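Local structure of 16S rRNA methylase (Uncultured bacterium, 7JLZ) at residues I54-K59 with L101-L106; E152-E157 with S161-I166. The protein probably methylates N1 of A1408 in 16S ribosomal RNA, using S-adenosylmethionine as methyl donor and so conferring aminoglycoside resistance. All coordinates share one frame; numbering follows the deposited sequence.

Interaction 1 (I54-K59 with L101-L106); sequences IEPIQK and LPWGSL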
loop_
_atom_site.group_PDB
_atom_site.type_symbol
_atom_site.label_atom_id
_atom_site.label_comp_id
_atom_site.label_asym_id
_atom_site.label_seq_id
_atom_site.Cartn_x
_atom_site.Cartn_y
_atom_site.Cartn_z
ATOM N N ILE A 54 -2.226 -1.352 -6.771
ATOM C CA ILE A 54 -1.658 -2.490 -7.497
ATOM C C ILE A 54 -2.112 -3.789 -6.843
ATOM O O ILE A 54 -1.816 -4.028 -5.667
ATOM C CB ILE A 54 -0.122 -2.428 -7.534
ATOM C CG1 ILE A 54 0.331 -1.040 -8.001
ATOM C CG2 ILE A 54 0.435 -3.513 -8.462
ATOM C CD1 ILE A 54 1.859 -0.851 -7.940
ATOM N N GLU A 55 -2.807 -4.628 -7.606
ATOM C CA GLU A 55 -3.264 -5.936 -7.154
ATOM C C GLU A 55 -3.146 -6.959 -8.276
ATOM O O GLU A 55 -3.159 -6.601 -9.457
ATOM C CB GLU A 55 -4.718 -5.888 -6.656
ATOM C CG GLU A 55 -4.908 -4.955 -5.463
ATOM C CD GLU A 55 -4.186 -5.424 -4.202
ATOM O OE1 GLU A 55 -4.035 -6.647 -4.009
ATOM O OE2 GLU A 55 -3.759 -4.540 -3.414
ATOM N N PRO A 56 -3.046 -8.252 -7.935
ATOM C CA PRO A 56 -2.775 -9.269 -8.967
ATOM C C PRO A 56 -3.980 -9.781 -9.729
ATOM O O PRO A 56 -3.811 -10.329 -10.826
ATOM C CB PRO A 56 -2.135 -10.411 -8.175
ATOM C CG PRO A 56 -2.695 -10.240 -6.770
ATOM C CD PRO A 56 -2.801 -8.758 -6.570
ATOM N N ILE A 57 -5.187 -9.706 -9.176
ATOM C CA ILE A 57 -6.352 -10.334 -9.789
ATOM C C ILE A 57 -7.229 -9.227 -10.354
ATOM O O ILE A 57 -7.593 -8.295 -9.633
ATOM C CB ILE A 57 -7.104 -11.214 -8.776
ATOM C CG1 ILE A 57 -6.207 -12.372 -8.329
ATOM C CG2 ILE A 57 -8.433 -11.738 -9.356
ATOM C CD1 ILE A 57 -6.702 -13.119 -7.117
ATOM N N GLN A 58 -7.564 -9.317 -11.651
ATOM C CA GLN A 58 -8.255 -8.201 -12.290
ATOM C C GLN A 58 -9.585 -7.901 -11.600
ATOM O O GLN A 58 -9.947 -6.731 -11.410
ATOM C CB GLN A 58 -8.490 -8.492 -13.765
ATOM C CG GLN A 58 -9.282 -7.405 -14.451
ATOM C CD GLN A 58 -9.814 -7.848 -15.798
ATOM O OE1 GLN A 58 -9.723 -9.022 -16.159
ATOM N NE2 GLN A 58 -10.372 -6.909 -16.550
ATOM N N LYS A 59 -10.305 -8.944 -11.192
ATOM C CA LYS A 59 -11.615 -8.741 -10.571
ATOM C C LYS A 59 -11.522 -7.938 -9.276
ATOM O O LYS A 59 -12.521 -7.323 -8.869
ATOM C CB LYS A 59 -12.295 -10.093 -10.315
ATOM C CG LYS A 59 -12.951 -10.702 -11.543
ATOM C CD LYS A 59 -13.633 -12.034 -11.217
ATOM C CE LYS A 59 -14.507 -12.514 -12.374
ATOM N NZ LYS A 59 -15.264 -13.736 -12.018
ATOM N N LEU A 101 -0.939 -4.866 4.848
ATOM C CA LEU A 101 -0.612 -6.276 4.735
ATOM C C LEU A 101 -1.870 -7.127 4.927
ATOM O O LEU A 101 -2.831 -6.697 5.571
ATOM C CB LEU A 101 0.474 -6.655 5.746
ATOM C CG LEU A 101 1.876 -6.150 5.368
ATOM C CD1 LEU A 101 2.882 -6.529 6.438
ATOM C CD2 LEU A 101 2.312 -6.709 4.033
ATOM N N PRO A 102 -1.914 -8.323 4.332
ATOM C CA PRO A 102 -0.895 -8.904 3.457
ATOM C C PRO A 102 -0.984 -8.428 2.016
ATOM O O PRO A 102 -2.032 -7.962 1.558
ATOM C CB PRO A 102 -1.192 -10.397 3.542
ATOM C CG PRO A 102 -2.676 -10.449 3.722
ATOM C CD PRO A 102 -3.005 -9.283 4.612
ATOM N N TRP A 103 0.140 -8.528 1.303
ATOM C CA TRP A 103 0.170 -8.319 -0.141
ATOM C C TRP A 103 1.058 -9.432 -0.686
ATOM O O TRP A 103 2.220 -9.221 -1.026
ATOM C CB TRP A 103 0.679 -6.927 -0.512
ATOM C CG TRP A 103 0.411 -6.530 -1.946
ATOM C CD1 TRP A 103 -0.815 -6.316 -2.523
ATOM C CD2 TRP A 103 1.383 -6.285 -2.979
ATOM N NE1 TRP A 103 -0.660 -5.950 -3.841
ATOM C CE2 TRP A 103 0.675 -5.932 -4.145
ATOM C CE3 TRP A 103 2.779 -6.338 -3.030
ATOM C CZ2 TRP A 103 1.312 -5.621 -5.342
ATOM C CZ3 TRP A 103 3.412 -6.028 -4.222
ATOM C CH2 TRP A 103 2.678 -5.677 -5.360
ATOM N N GLY A 104 0.500 -10.638 -0.745
ATOM C CA GLY A 104 1.243 -11.753 -1.308
ATOM C C GLY A 104 2.415 -12.117 -0.424
ATOM O O GLY A 104 2.288 -12.235 0.799
ATOM N N SER A 105 3.584 -12.274 -1.041
ATOM C CA SER A 105 4.786 -12.662 -0.317
ATOM C C SER A 105 5.473 -11.494 0.381
ATOM O O SER A 105 6.454 -11.718 1.098
ATOM C CB SER A 105 5.769 -13.324 -1.277
ATOM O OG SER A 105 6.054 -12.442 -2.348
ATOM N N LEU A 106 5.000 -10.265 0.191
ATOM C CA LEU A 106 5.710 -9.098 0.705
ATOM C C LEU A 106 5.702 -9.096 2.230
ATOM O O LEU A 106 4.632 -9.092 2.850
ATOM C CB LEU A 106 5.070 -7.820 0.171
ATOM C CG LEU A 106 5.859 -6.544 0.456
ATOM C CD1 LEU A 106 7.264 -6.647 -0.137
ATOM C CD2 LEU A 106 5.133 -5.324 -0.077
#
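The indole of Trp103 meets residues 54-59 along the edge that carries NE1, where the backbone carbonyl of Ile54 and the carboxylate of Glu55 both lie. Glu55 CD sits in the plane of the ring, 3.6 Å from Trp103 NE1, and its carboxylate stands nearly upright to the indole, the planes 86° apart. Glu55 OE1 and OE2 lie on opposite sides of the ring plane, each 3.6 Å from Trp103 CD1. The bond that joins the segments runs from Trp103 NE1 to Ile54 O at 2.9 Å. It is bent, with an angle of 132° at the hydrogen, and the oxygen is displaced from the indole plane. Farther along the ring, Ile54 CG2 packs on Trp103 CZ2 at 3.9 Å. Trp103 swings its CG anti to the backbone N (chi1 -166°), which carries the indole away from its loop and up to the strand end. That loop makes a type II' turn from Trp103 to Leu106, with Gly104 at positive phi.

Glu55 is held from other directions too: OE2 accepts from Gly32 N, with a weak bond from Thr33 N, while OE1 accepts a hydrogen bond from Gln60 NE2. An acidic residue ending the second strand, beside the glycine-rich loop after the first, usually binds the S-adenosylmethionine ribose in class I methyltransferases; Glu55 is consistent with that. Its carboxylate ties the end of strand 49-55 to that loop and to helix 58-70. Strand 26-31 lies between strands 49-55 and 94-100 in the sheet, and its Leu31 touches both Ile54 and Trp103.

Interaction 2 (E152-E157 with S161-I166); sequences ENLSVE and STVIPI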
loop_
_atom_site.group_PDB
_atom_site.type_symbol
_atom_site.label_atom_id
_atom_site.label_comp_id
_atom_site.label_asym_id
_atom_site.label_seq_id
_atom_site.Cartn_x
_atom_site.Cartn_y
_atom_site.Cartn_z
ATOM N N GLU A 152 0.739 -5.072 21.179
ATOM C CA GLU A 152 -0.390 -4.653 22.009
ATOM C C GLU A 152 0.065 -3.790 23.180
ATOM O O GLU A 152 -0.602 -2.812 23.545
ATOM C CB GLU A 152 -1.142 -5.887 22.524
ATOM C CG GLU A 152 -1.713 -6.820 21.439
ATOM C CD GLU A 152 -0.656 -7.684 20.744
ATOM O OE1 GLU A 152 0.249 -8.210 21.431
ATOM O OE2 GLU A 152 -0.735 -7.829 19.504
ATOM N N ASN A 153 1.185 -4.148 23.794
ATOM C CA ASN A 153 1.681 -3.480 24.989
ATOM C C ASN A 153 3.137 -3.084 24.759
ATOM O O ASN A 153 4.049 -3.504 25.471
ATOM C CB ASN A 153 1.514 -4.387 26.201
ATOM C CG ASN A 153 0.062 -4.705 26.481
ATOM O OD1 ASN A 153 -0.470 -5.711 26.008
ATOM N ND2 ASN A 153 -0.595 -3.839 27.241
ATOM N N LEU A 154 3.332 -2.247 23.743
ATOM C CA LEU A 154 4.664 -1.927 23.251
ATOM C C LEU A 154 5.523 -1.328 24.357
ATOM O O LEU A 154 5.086 -0.439 25.095
ATOM C CB LEU A 154 4.562 -0.959 22.076
ATOM C CG LEU A 154 5.926 -0.570 21.501
ATOM C CD1 LEU A 154 6.535 -1.738 20.738
ATOM C CD2 LEU A 154 5.836 0.672 20.629
ATOM N N SER A 155 6.738 -1.848 24.491
ATOM C CA SER A 155 7.714 -1.341 25.436
ATOM C C SER A 155 8.929 -0.873 24.650
ATOM O O SER A 155 9.130 -1.275 23.501
ATOM C CB SER A 155 8.124 -2.407 26.452
ATOM O OG SER A 155 8.861 -3.430 25.808
ATOM N N VAL A 156 9.740 -0.015 25.273
ATOM C CA VAL A 156 10.922 0.483 24.569
ATOM C C VAL A 156 11.883 -0.660 24.255
ATOM O O VAL A 156 12.534 -0.661 23.202
ATOM C CB VAL A 156 11.606 1.609 25.375
ATOM C CG1 VAL A 156 12.085 1.110 26.732
ATOM C CG2 VAL A 156 12.778 2.204 24.571
ATOM N N GLU A 157 11.967 -1.663 25.134
ATOM C CA GLU A 157 12.870 -2.788 24.902
ATOM C C GLU A 157 12.455 -3.594 23.677
ATOM O O GLU A 157 13.291 -3.947 22.837
ATOM C CB GLU A 157 12.925 -3.690 26.136
ATOM C CG GLU A 157 13.605 -5.023 25.860
ATOM C CD GLU A 157 13.958 -5.786 27.117
ATOM O OE1 GLU A 157 13.541 -5.361 28.215
ATOM O OE2 GLU A 157 14.665 -6.810 27.005
ATOM N N SER A 161 14.716 -3.692 20.324
ATOM C CA SER A 161 15.383 -4.963 20.070
ATOM C C SER A 161 14.686 -5.814 19.019
ATOM O O SER A 161 15.320 -6.709 18.453
ATOM C CB SER A 161 15.506 -5.772 21.365
ATOM O OG SER A 161 14.292 -6.442 21.652
ATOM N N THR A 162 13.412 -5.563 18.741
ATOM C CA THR A 162 12.698 -6.419 17.803
ATOM C C THR A 162 12.092 -5.629 16.655
ATOM O O THR A 162 12.368 -5.920 15.484
ATOM C CB THR A 162 11.603 -7.211 18.519
ATOM O OG1 THR A 162 12.206 -8.083 19.482
ATOM C CG2 THR A 162 10.791 -8.026 17.503
ATOM N N VAL A 163 11.266 -4.629 16.967
ATOM C CA VAL A 163 10.511 -3.952 15.917
ATOM C C VAL A 163 11.445 -3.208 14.976
ATOM O O VAL A 163 11.440 -3.440 13.767
ATOM C CB VAL A 163 9.457 -3.008 16.518
ATOM C CG1 VAL A 163 8.687 -2.324 15.394
ATOM C CG2 VAL A 163 8.515 -3.793 17.400
ATOM N N ILE A 164 12.258 -2.298 15.516
ATOM C CA ILE A 164 13.111 -1.480 14.653
ATOM C C ILE A 164 14.074 -2.333 13.835
ATOM O O ILE A 164 14.179 -2.102 12.616
ATOM C CB ILE A 164 13.813 -0.389 15.485
ATOM C CG1 ILE A 164 12.805 0.677 15.929
ATOM C CG2 ILE A 164 14.934 0.263 14.688
ATOM C CD1 ILE A 164 13.326 1.579 17.053
ATOM N N PRO A 165 14.775 -3.335 14.396
ATOM C CA PRO A 165 15.714 -4.112 13.558
ATOM C C PRO A 165 15.051 -4.869 12.419
ATOM O O PRO A 165 15.636 -4.969 11.332
ATOM C CB PRO A 165 16.367 -5.078 14.562
ATOM C CG PRO A 165 16.194 -4.435 15.897
ATOM C CD PRO A 165 14.873 -3.725 15.818
ATOM N N ILE A 166 13.848 -5.414 12.638
ATOM C CA ILE A 166 13.158 -6.145 11.574
ATOM C C ILE A 166 13.015 -5.279 10.330
ATOM O O ILE A 166 13.183 -5.751 9.197
ATOM C CB ILE A 166 11.788 -6.643 12.072
ATOM C CG1 ILE A 166 11.966 -7.892 12.936
ATOM C CG2 ILE A 166 10.852 -6.915 10.907
ATOM C CD1 ILE A 166 10.723 -8.314 13.677
#
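Two donors of Ser161 converge on the carbonyl oxygen of Glu157, one from each face of its plane. The backbone N of Ser161 gives the regular i to i+4 helix bond to Glu157 O at 2.9 Å, with an angle of 150° at the hydrogen. Ser161 OG donates to the same Glu157 O, also at 2.9 Å. The chi1 of 81° sets OG between its own N and carbonyl carbon, which points it back at the carbonyl of the preceding turn. Ser161 OG in turn receives a weak bond from Thr162 OG1 at 3.4 Å.

The carbonyl belongs to the first turn of helix 156-168, whose start is marked by an N-cap: Ser155 OG accepts from Tyr158 N. Just ahead of the cap, Leu154 touches Leu159, the pairing of a hydrophobic staple. Downstream the helix is less regular, with a wider pi-type turn at 161-163 and a kink at Pro165, whose N has no hydrogen to give to the turn before.

Farther out, Leu154 CD1 meets Val163 CG2 loosely at 4.4 Å. Val163 is buried and also touches Tyr158 and Leu151. Strand 172-179 packs here too, with Phe177 against Leu154 and Leu174 against Ile164.

In the fold
Interactions 1 and 2 flank different parts of one seven-stranded sheet, ordered 3-2-1-4-5-7-6 as in class I methyltransferases. Interaction 1 is at the C-terminal ends of the central parallel strands, the side where this fold usually binds S-adenosylmethionine; its centre is 10 Å from that of the chain. Interaction 2 joins the lead-in and first turns of helix 156-168, which packs against an outermost strand, 172-179; its centre is 22 Å from the chain centre. The contacts do not touch: their centres are 27 Å apart and their nearest atoms about 9 Å. Between strand 94-100, which leads into 101-106, and strand 172-179 lie strands 129-135 and 205-211; Leu101 is backbone-bonded to Val134 of the former.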